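Local coordinates for protein GlcNAc Inducible Gene 2, GIG2 (Candida albicans, PDB 6AKZ) that binds iron(III) and probably acts as an oxygenase of the DUF1479 (Gig2-like) family, encoded by a gene induced by N-acetylglucosamine, at residues N104-F109 and Y128-S133; I198-D203 and D227-S232. All coordinates share one frame; numbering follows the deposited sequence.

How the contacts relate
Contact 1 and contact 2 lie on opposite sides of the centre of the single chain, with their own centres about 34 Å apart and their nearest atoms about 20 Å apart. They follow one another in series: 104-109 and 128-133 have closed the first before 198-203 and 227-232 open the second. Contact 1 sets helix 96-112 against the loop leaving strand 127-128, at one border of the mixed sheet, away from the iron. Contact 2 joins the short helix 199-202 to residues 227-232, ahead of strand 256-261, close to the iron ligands. Together they illustrate how this cupin-clan protein joins peripheral helices and loops to its sheet while a second shell is built near the metal.

Contact 1: residues N104-F109 and Y128-S133; sequences NELVEF and YNVFWS
Phe109 and Leu106, one helical turn apart on helix 96-112, press against Val130 and Ser133 in the loop that leads from the edge strand 127-128 to helix 134-140. This is helix-on-loop packing at the border of the mixed sheet of a cupin-clan protein, and the loop ends in a helix N-cap. The apolar grip is easiest to follow along Phe109. The bond to its CB heads for the loop, but CB itself stops short of it. CG lies anti to the backbone N (chi1 -177°), which carries the ring out from the helix, and the side of the ring bearing CD1 makes the approach. Phe109 CD1 lies 3.8 Å from Val130 CG2. Next along the ring, Phe109 CE1 comes closest, 3.6 Å from Val130 CG2, and at the tip CZ is only grazed by this methyl, which meets the ring obliquely. Val130 divides its two branches: CG2 serves the ring, whereas Val130 CG1 turns to the leucine, 4.4 Å from Leu106 CD2, a looser touch. The same Leu106 methyl, CD2, lies between Val130 and Ser133, closer to the serine. Strand 178-181 adds Ile178, which both Leu106 and Val130 touch, and Pro135 of helix 134-140 packs on Leu106, so the apolar cluster ties helix 96-112 to strand 178-181 and to helix 134-140. Ser133, at the N-cap, uses its hydroxyl to cap a backbone N of helix 134-140 and is also hydrogen-bonded to Gln136 OE1. The hydroxyl thus has its polar partners in helix 134-140, even though a hydrocarbon group lies against it: Leu106 CD2 sits 3.3 Å from Ser133 OG.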
loop_
_atom_site.group_PDB
_atom_site.type_symbol
_atom_site.label_atom_id
_atom_site.label_comp_id
_atom_site.label_asym_id
_atom_site.label_seq_id
_atom_site.Cartn_x
_atom_site.Cartn_y
_atom_site.Cartn_z
ATOM N N ASN A 104 -7.688 19.341 15.858
ATOM C CA ASN A 104 -8.494 20.565 15.893
ATOM C C ASN A 104 -8.166 21.559 14.787
ATOM O O ASN A 104 -9.075 22.088 14.192
ATOM C CB ASN A 104 -8.372 21.224 17.247
ATOM C CG ASN A 104 -9.011 20.433 18.322
ATOM O OD1 ASN A 104 -10.072 19.819 18.154
ATOM N ND2 ASN A 104 -8.405 20.470 19.464
ATOM N N GLU A 105 -6.872 21.710 14.437
ATOM C CA GLU A 105 -6.474 22.508 13.283
ATOM C C GLU A 105 -6.989 21.968 11.969
ATOM O O GLU A 105 -7.394 22.773 11.144
ATOM C CB GLU A 105 -4.956 22.645 13.165
ATOM C CG GLU A 105 -4.361 23.398 14.343
ATOM C CD GLU A 105 -2.808 23.478 14.348
ATOM O OE1 GLU A 105 -2.061 22.496 14.022
ATOM O OE2 GLU A 105 -2.323 24.523 14.824
ATOM N N LEU A 106 -6.998 20.645 11.788
ATOM C CA LEU A 106 -7.620 20.082 10.552
ATOM C C LEU A 106 -9.106 20.399 10.418
ATOM O O LEU A 106 -9.630 20.638 9.321
ATOM C CB LEU A 106 -7.422 18.575 10.432
ATOM C CG LEU A 106 -5.959 18.149 10.215
ATOM C CD1 LEU A 106 -5.684 16.701 10.631
ATOM C CD2 LEU A 106 -5.600 18.347 8.773
ATOM N N VAL A 107 -9.812 20.265 11.535
ATOM C CA VAL A 107 -11.266 20.464 11.517
ATOM C C VAL A 107 -11.499 21.941 11.211
ATOM O O VAL A 107 -12.353 22.273 10.391
ATOM C CB VAL A 107 -11.878 20.105 12.860
ATOM C CG1 VAL A 107 -13.313 20.579 13.039
ATOM C CG2 VAL A 107 -11.807 18.608 13.074
ATOM N N GLU A 108 -10.778 22.822 11.908
ATOM C CA GLU A 108 -10.870 24.274 11.570
ATOM C C GLU A 108 -10.624 24.585 10.099
ATOM O O GLU A 108 -11.296 25.454 9.498
ATOM C CB GLU A 108 -9.922 25.070 12.415
ATOM C CG GLU A 108 -9.888 26.566 12.074
ATOM C CD GLU A 108 -9.027 27.342 13.050
ATOM O OE1 GLU A 108 -9.161 27.042 14.279
ATOM O OE2 GLU A 108 -8.244 28.235 12.588
ATOM N N PHE A 109 -9.568 23.983 9.547
ATOM C CA PHE A 109 -9.281 24.184 8.161
ATOM C C PHE A 109 -10.454 23.714 7.358
ATOM O O PHE A 109 -10.891 24.412 6.474
ATOM C CB PHE A 109 -8.003 23.370 7.728
ATOM C CG PHE A 109 -7.614 23.596 6.288
ATOM C CD1 PHE A 109 -8.261 22.935 5.253
ATOM C CD2 PHE A 109 -6.584 24.489 5.976
ATOM C CE1 PHE A 109 -7.883 23.134 3.953
ATOM C CE2 PHE A 109 -6.230 24.708 4.654
ATOM C CZ PHE A 109 -6.906 24.041 3.648
ATOM N N TYR A 128 -11.973 13.859 3.652
ATOM C CA TYR A 128 -11.753 15.308 3.432
ATOM C C TYR A 128 -10.517 15.507 2.533
ATOM O O TYR A 128 -9.424 15.040 2.868
ATOM C CB TYR A 128 -11.538 15.957 4.779
ATOM C CG TYR A 128 -12.813 15.914 5.566
ATOM C CD1 TYR A 128 -13.136 14.810 6.366
ATOM C CD2 TYR A 128 -13.727 16.951 5.469
ATOM C CE1 TYR A 128 -14.368 14.753 7.015
ATOM C CE2 TYR A 128 -14.948 16.916 6.145
ATOM C CZ TYR A 128 -15.259 15.820 6.934
ATOM O OH TYR A 128 -16.453 15.772 7.599
ATOM N N ASN A 129 -10.694 16.189 1.398
ATOM C CA ASN A 129 -9.665 16.295 0.366
ATOM C C ASN A 129 -8.761 17.475 0.687
ATOM O O ASN A 129 -8.743 18.474 -0.046
ATOM C CB ASN A 129 -10.305 16.417 -1.027
ATOM C CG ASN A 129 -10.942 15.109 -1.482
ATOM O OD1 ASN A 129 -11.174 14.224 -0.688
ATOM N ND2 ASN A 129 -11.159 14.967 -2.754
ATOM N N VAL A 130 -8.107 17.386 1.837
ATOM C CA VAL A 130 -7.111 18.299 2.266
ATOM C C VAL A 130 -5.794 17.494 2.184
ATOM O O VAL A 130 -5.657 16.370 2.731
ATOM C CB VAL A 130 -7.399 18.907 3.647
ATOM C CG1 VAL A 130 -7.476 17.873 4.786
ATOM C CG2 VAL A 130 -6.324 19.900 4.008
ATOM N N PHE A 131 -4.814 18.072 1.512
ATOM C CA PHE A 131 -3.524 17.400 1.284
ATOM C C PHE A 131 -2.298 18.050 1.918
ATOM O O PHE A 131 -1.403 17.304 2.404
ATOM C CB PHE A 131 -3.349 17.251 -0.217
ATOM C CG PHE A 131 -4.447 16.452 -0.858
ATOM C CD1 PHE A 131 -4.457 15.073 -0.801
ATOM C CD2 PHE A 131 -5.563 17.102 -1.438
ATOM C CE1 PHE A 131 -5.449 14.339 -1.421
ATOM C CE2 PHE A 131 -6.594 16.376 -2.036
ATOM C CZ PHE A 131 -6.538 14.976 -2.024
ATOM N N TRP A 132 -2.211 19.407 1.917
ATOM C CA TRP A 132 -0.996 20.140 2.254
ATOM C C TRP A 132 -1.090 21.036 3.512
ATOM O O TRP A 132 -0.269 21.954 3.715
ATOM C CB TRP A 132 -0.463 20.942 1.007
ATOM C CG TRP A 132 -0.396 20.179 -0.312
ATOM C CD1 TRP A 132 -1.078 20.445 -1.468
ATOM C CD2 TRP A 132 0.311 18.950 -0.559
ATOM N NE1 TRP A 132 -0.825 19.482 -2.440
ATOM C CE2 TRP A 132 0.023 18.549 -1.899
ATOM C CE3 TRP A 132 1.184 18.176 0.203
ATOM C CZ2 TRP A 132 0.574 17.424 -2.474
ATOM C CZ3 TRP A 132 1.721 16.997 -0.396
ATOM C CH2 TRP A 132 1.428 16.663 -1.708
ATOM N N SER A 133 -2.099 20.791 4.348
ATOM C CA SER A 133 -2.294 21.630 5.532
ATOM C C SER A 133 -1.108 21.575 6.460
ATOM O O SER A 133 -0.313 20.603 6.441
ATOM C CB SER A 133 -3.578 21.154 6.283
ATOM O OG SER A 133 -3.399 19.891 6.901
#

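Contact 2: residues I198-D203 and D227-S232; sequences IERWED and DERTYS
A buried, largely polar contact of small area brings Arg200 and Asp203, on and just after helix 199-202, up to Arg229 and Ser232 in the loop before strand 256-261, near the iron site. Arg200 NH2 and Arg229 NH2 stand 4.3 Å apart, the Arg200 nitrogen arriving at the edge of the Arg229 guanidinium, near its plane. A shared anion probably accounts for this closeness: both NH2 atoms form salt bridges to Asp352 OD1, whose charge would offset theirs. Arg200 NH2 also bonds to the backbone O of Asp194, an iron ligand, placing this arginine in the second shell of the metal.

On the C-terminal side of helix 199-202, a chi1 of 180° carries the Asp203 carboxylate away from its own backbone N, toward 227-232. Asp203 OD2 makes a van der Waals approach to Ser232 CA at 3.5 Å; its polar bond is to Tyr206 N, capping helix 204-208. Ser232 is fixed from within its own segment: Ser232 OG donates to Arg229 O at 2.7 Å, lying in the carbonyl plane and using one of its lone pairs. Ser232 N gives that carbonyl a second bond.

Around the contact, Tyr206 of helix 204-208 touches both Arg200 and Ser232, Met282 and Met286 of helix 278-287 pack on Arg200, and Asp352 follows strand 346-350 of the mixed sheet.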
loop_
_atom_site.group_PDB
_atom_site.type_symbol
_atom_site.label_atom_id
_atom_site.label_comp_id
_atom_site.label_asym_id
_atom_site.label_seq_id
_atom_site.Cartn_x
_atom_site.Cartn_y
_atom_site.Cartn_z
ATOM N N ILE A 198 -5.816 -5.679 -12.047
ATOM C CA ILE A 198 -5.366 -6.805 -12.882
ATOM C C ILE A 198 -3.812 -6.854 -13.102
ATOM O O ILE A 198 -3.313 -7.885 -13.474
ATOM C CB ILE A 198 -6.077 -6.787 -14.289
ATOM C CG1 ILE A 198 -5.943 -8.095 -15.069
ATOM C CG2 ILE A 198 -5.485 -5.688 -15.187
ATOM C CD1 ILE A 198 -6.666 -9.295 -14.555
ATOM N N GLU A 199 -3.130 -5.732 -12.901
ATOM C CA GLU A 199 -1.684 -5.614 -13.126
ATOM C C GLU A 199 -0.751 -6.699 -12.571
ATOM O O GLU A 199 0.244 -7.043 -13.209
ATOM C CB GLU A 199 -1.197 -4.239 -12.655
ATOM C CG GLU A 199 -1.412 -3.124 -13.666
ATOM C CD GLU A 199 -2.874 -2.753 -13.819
ATOM O OE1 GLU A 199 -3.715 -3.331 -13.099
ATOM O OE2 GLU A 199 -3.182 -1.883 -14.661
ATOM N N ARG A 200 -1.055 -7.221 -11.390
ATOM C CA ARG A 200 -0.200 -8.225 -10.755
ATOM C C ARG A 200 0.001 -9.426 -11.669
ATOM O O ARG A 200 0.977 -10.023 -11.613
ATOM C CB ARG A 200 -0.752 -8.680 -9.429
ATOM C CG ARG A 200 -0.763 -7.596 -8.363
ATOM C CD ARG A 200 -1.189 -8.113 -6.993
ATOM N NE ARG A 200 -1.112 -7.183 -5.896
ATOM C CZ ARG A 200 -1.904 -6.143 -5.695
ATOM N NH1 ARG A 200 -2.865 -5.846 -6.514
ATOM N NH2 ARG A 200 -1.731 -5.388 -4.633
ATOM N N TRP A 201 -1.020 -9.743 -12.435
ATOM C CA TRP A 201 -0.994 -10.753 -13.453
ATOM C C TRP A 201 -0.589 -10.256 -14.827
ATOM O O TRP A 201 0.291 -10.891 -15.451
ATOM C CB TRP A 201 -2.349 -11.394 -13.550
ATOM C CG TRP A 201 -2.835 -12.138 -12.347
ATOM C CD1 TRP A 201 -2.530 -13.412 -11.994
ATOM C CD2 TRP A 201 -3.726 -11.654 -11.377
ATOM N NE1 TRP A 201 -3.215 -13.757 -10.854
ATOM C CE2 TRP A 201 -3.978 -12.692 -10.484
ATOM C CE3 TRP A 201 -4.411 -10.456 -11.225
ATOM C CZ2 TRP A 201 -4.843 -12.541 -9.404
ATOM C CZ3 TRP A 201 -5.300 -10.331 -10.201
ATOM C CH2 TRP A 201 -5.492 -11.343 -9.308
ATOM N N GLU A 202 -1.134 -9.151 -15.266
ATOM C CA GLU A 202 -0.937 -8.682 -16.616
ATOM C C GLU A 202 0.389 -8.028 -16.921
ATOM O O GLU A 202 0.902 -8.219 -18.020
ATOM C CB GLU A 202 -2.011 -7.687 -17.006
ATOM C CG GLU A 202 -2.108 -7.501 -18.527
ATOM C CD GLU A 202 -3.149 -6.518 -18.972
ATOM O OE1 GLU A 202 -3.887 -5.924 -18.126
ATOM O OE2 GLU A 202 -3.210 -6.346 -20.227
ATOM N N ASP A 203 0.892 -7.178 -16.030
ATOM C CA ASP A 203 2.171 -6.544 -16.295
ATOM C C ASP A 203 3.318 -7.532 -16.207
ATOM O O ASP A 203 3.339 -8.448 -15.342
ATOM C CB ASP A 203 2.360 -5.358 -15.320
ATOM C CG ASP A 203 3.700 -4.639 -15.538
ATOM O OD1 ASP A 203 3.938 -4.147 -16.697
ATOM O OD2 ASP A 203 4.518 -4.569 -14.581
ATOM N N ASP A 227 13.476 -6.090 -6.151
ATOM C CA ASP A 227 14.184 -6.004 -7.439
ATOM C C ASP A 227 13.282 -5.863 -8.645
ATOM O O ASP A 227 13.526 -5.003 -9.501
ATOM C CB ASP A 227 15.090 -7.230 -7.625
ATOM C CG ASP A 227 16.168 -7.363 -6.570
ATOM O OD1 ASP A 227 15.891 -7.398 -5.349
ATOM O OD2 ASP A 227 17.360 -7.505 -6.969
ATOM N N GLU A 228 12.245 -6.678 -8.737
ATOM C CA GLU A 228 11.344 -6.663 -9.870
ATOM C C GLU A 228 10.252 -5.604 -9.643
ATOM O O GLU A 228 9.885 -4.881 -10.570
ATOM C CB GLU A 228 10.676 -8.037 -10.085
ATOM C CG GLU A 228 11.642 -9.118 -10.499
ATOM C CD GLU A 228 12.414 -9.675 -9.344
ATOM O OE1 GLU A 228 11.937 -9.611 -8.186
ATOM O OE2 GLU A 228 13.490 -10.231 -9.586
ATOM N N ARG A 229 9.735 -5.506 -8.409
ATOM C CA ARG A 229 8.636 -4.554 -8.161
ATOM C C ARG A 229 8.925 -3.092 -8.438
ATOM O O ARG A 229 8.022 -2.323 -8.758
ATOM C CB ARG A 229 8.138 -4.735 -6.715
ATOM C CG ARG A 229 6.658 -4.403 -6.630
ATOM C CD ARG A 229 6.120 -4.816 -5.296
ATOM N NE ARG A 229 4.679 -4.629 -5.279
ATOM C CZ ARG A 229 3.820 -5.446 -4.658
ATOM N NH1 ARG A 229 4.266 -6.502 -3.930
ATOM N NH2 ARG A 229 2.539 -5.199 -4.728
ATOM N N THR A 230 10.210 -2.733 -8.273
ATOM C CA THR A 230 10.796 -1.418 -8.647
ATOM C C THR A 230 10.393 -0.989 -10.069
ATOM O O THR A 230 10.223 0.198 -10.338
ATOM C CB THR A 230 12.334 -1.453 -8.351
ATOM O OG1 THR A 230 12.533 -1.490 -6.909
ATOM C CG2 THR A 230 13.068 -0.209 -8.851
ATOM N N TYR A 231 10.204 -1.951 -10.956
ATOM C CA TYR A 231 9.935 -1.681 -12.337
ATOM C C TYR A 231 8.508 -2.086 -12.771
ATOM O O TYR A 231 8.216 -2.153 -13.941
ATOM C CB TYR A 231 10.958 -2.435 -13.189
ATOM C CG TYR A 231 12.356 -1.998 -12.886
ATOM C CD1 TYR A 231 12.891 -0.850 -13.491
ATOM C CD2 TYR A 231 13.161 -2.710 -11.981
ATOM C CE1 TYR A 231 14.190 -0.412 -13.213
ATOM C CE2 TYR A 231 14.475 -2.275 -11.703
ATOM C CZ TYR A 231 14.964 -1.100 -12.344
ATOM O OH TYR A 231 16.257 -0.610 -12.079
ATOM N N SER A 232 7.660 -2.400 -11.801
ATOM C CA SER A 232 6.308 -2.816 -12.094
ATOM C C SER A 232 5.485 -1.564 -12.468
ATOM O O SER A 232 5.609 -0.513 -11.886
ATOM C CB SER A 232 5.676 -3.541 -10.888
ATOM O OG SER A 232 5.523 -2.670 -9.758
#